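Local structure of transcriptional regulator, LacI family (Lactobacillus brevis, 3JY6) at residues 126-131 with 144-149. The protein probably acts as a DNA-binding transcription regulator of the LacI family, the crystallised fragment comprising its periplasmic-binding-protein-like domain. Residues are numbered along the deposited sequence; the frame is centred on the assembly and turned at random.
Sequences VVVLTS and RGILAA
I146, near the C-terminal end of helix 137-147, faces V126 and V128 of strand 125-131, and the backbones come closest where the CA atoms of V126 and I146 lie 8.1 Å apart. That spacing is bridged by aliphatic side chains alone, with 122 Å² of surface buried between the segments. V126, V128 and I146 all set their side chains toward the opposite segment, while V127, between the two valines, turns to the other side of the sheet. I146 spans both valines with its two branches. Its CG2 methyl, anti to the backbone N (chi1 of CG1 -68°), lies 3.9 Å from CG1 of V126, the two side chains meeting at a slant. The longer branch extends the other way along the strand: chi2 of 173° stretches it out, and CD1 meets CG2 of V128 tip to tip at 3.9 Å. Both are ordinary van der Waals separations, so one forked residue covers two successive helix-facing positions, V126 and V128. F186 of strand 183-187, T115 of helix 107-119 and the loop residue L188 also touch I146, which is buried among them. Just beyond the contact the helix ends; the A148 N to R144 O bond is weak, and A149 N bonds to I146 O at 2.7 Å. Backbone hydrogen bonds also tie the strand to the neighbouring strand 152-158, V126 to D152 and D154, V128 to D154. The adjacent parallel strands 125-131 and 152-158 are joined through helix 137-147 in a beta-alpha-beta crossover, with the helix packed on the parallel four-stranded sheet in one lobe of the periplasmic-binding-protein fold.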
loop_
_atom_site.group_PDB
_atom_site.type_symbol
_atom_site.label_atom_id
_atom_site.label_comp_id
_atom_site.label_asym_id
_atom_site.label_seq_id
_atom_site.Cartn_x
_atom_site.Cartn_y
_atom_site.Cartn_z
ATOM N N VAL A 126 -21.273 6.682 19.723
ATOM C CA VAL A 126 -20.374 6.129 18.723
ATOM C C VAL A 126 -20.953 6.196 17.317
ATOM O O VAL A 126 -22.091 5.794 17.072
ATOM C CB VAL A 126 -20.012 4.668 19.043
ATOM C CG1 VAL A 126 -18.887 4.199 18.117
ATOM C CG2 VAL A 126 -19.602 4.543 20.498
ATOM N N VAL A 127 -20.156 6.725 16.400
ATOM C CA VAL A 127 -20.545 6.847 15.006
ATOM C C VAL A 127 -19.685 5.853 14.251
ATOM O O VAL A 127 -18.490 6.066 14.051
ATOM C CB VAL A 127 -20.293 8.279 14.478
ATOM C CG1 VAL A 127 -20.589 8.346 12.981
ATOM C CG2 VAL A 127 -21.183 9.269 15.220
ATOM N N VAL A 128 -20.302 4.750 13.849
ATOM C CA VAL A 128 -19.606 3.693 13.133
ATOM C C VAL A 128 -19.559 3.956 11.629
ATOM O O VAL A 128 -20.594 4.148 10.992
ATOM C CB VAL A 128 -20.300 2.339 13.362
ATOM C CG1 VAL A 128 -19.507 1.232 12.698
ATOM C CG2 VAL A 128 -20.469 2.075 14.852
ATOM N N LEU A 129 -18.355 3.973 11.066
ATOM C CA LEU A 129 -18.180 4.174 9.628
ATOM C C LEU A 129 -17.672 2.836 9.102
ATOM O O LEU A 129 -16.629 2.346 9.556
ATOM C CB LEU A 129 -17.160 5.278 9.357
ATOM C CG LEU A 129 -16.835 5.601 7.895
ATOM C CD1 LEU A 129 -18.107 6.002 7.130
ATOM C CD2 LEU A 129 -15.796 6.720 7.859
ATOM N N THR A 130 -18.384 2.246 8.142
ATOM C CA THR A 130 -17.986 0.926 7.652
ATOM C C THR A 130 -18.422 0.570 6.226
ATOM O O THR A 130 -19.261 1.243 5.616
ATOM C CB THR A 130 -18.580 -0.157 8.584
ATOM O OG1 THR A 130 -18.136 -1.455 8.188
ATOM C CG2 THR A 130 -20.100 -0.135 8.503
ATOM N N SER A 131 -17.831 -0.496 5.695
ATOM C CA SER A 131 -18.238 -0.991 4.389
ATOM C C SER A 131 -19.463 -1.815 4.783
ATOM O O SER A 131 -19.591 -2.195 5.943
ATOM C CB SER A 131 -17.170 -1.892 3.771
ATOM O OG SER A 131 -16.000 -1.152 3.465
ATOM N N ARG A 144 -20.557 -5.728 16.186
ATOM C CA ARG A 144 -21.192 -6.458 17.273
ATOM C C ARG A 144 -20.469 -6.145 18.581
ATOM O O ARG A 144 -21.077 -6.108 19.650
ATOM C CB ARG A 144 -21.138 -7.962 16.980
ATOM C CG ARG A 144 -21.802 -8.845 18.021
ATOM C CD ARG A 144 -21.449 -10.309 17.793
ATOM N NE ARG A 144 -21.250 -10.983 19.068
ATOM C CZ ARG A 144 -20.245 -11.811 19.324
ATOM N NH1 ARG A 144 -19.345 -12.075 18.386
ATOM N NH2 ARG A 144 -20.130 -12.359 20.526
ATOM N N GLY A 145 -19.164 -5.914 18.486
ATOM C CA GLY A 145 -18.383 -5.595 19.665
ATOM C C GLY A 145 -18.676 -4.192 20.172
ATOM O O GLY A 145 -18.699 -3.954 21.377
ATOM N N ILE A 146 -18.902 -3.258 19.251
ATOM C CA ILE A 146 -19.193 -1.878 19.628
ATOM C C ILE A 146 -20.531 -1.780 20.372
ATOM O O ILE A 146 -20.583 -1.259 21.494
ATOM C CB ILE A 146 -19.192 -0.947 18.387
ATOM C CG1 ILE A 146 -17.768 -0.842 17.829
ATOM C CG2 ILE A 146 -19.718 0.437 18.761
ATOM C CD1 ILE A 146 -17.659 -0.084 16.517
ATOM N N LEU A 147 -21.601 -2.295 19.768
ATOM C CA LEU A 147 -22.925 -2.268 20.398
ATOM C C LEU A 147 -22.881 -2.899 21.783
ATOM O O LEU A 147 -23.620 -2.490 22.677
ATOM C CB LEU A 147 -23.966 -3.035 19.570
ATOM C CG LEU A 147 -24.121 -2.758 18.073
ATOM C CD1 LEU A 147 -25.125 -3.746 17.493
ATOM C CD2 LEU A 147 -24.559 -1.323 17.831
ATOM N N ALA A 148 -22.023 -3.897 21.962
ATOM C CA ALA A 148 -21.925 -4.572 23.245
ATOM C C ALA A 148 -21.248 -3.702 24.301
ATOM O O ALA A 148 -21.110 -4.117 25.454
ATOM C CB ALA A 148 -21.175 -5.871 23.080
ATOM N N ALA A 149 -20.841 -2.493 23.917
ATOM C CA ALA A 149 -20.172 -1.599 24.860
ATOM C C ALA A 149 -20.678 -0.156 24.867
ATOM O O ALA A 149 -20.285 0.624 25.732
ATOM C CB ALA A 149 -18.669 -1.603 24.599
#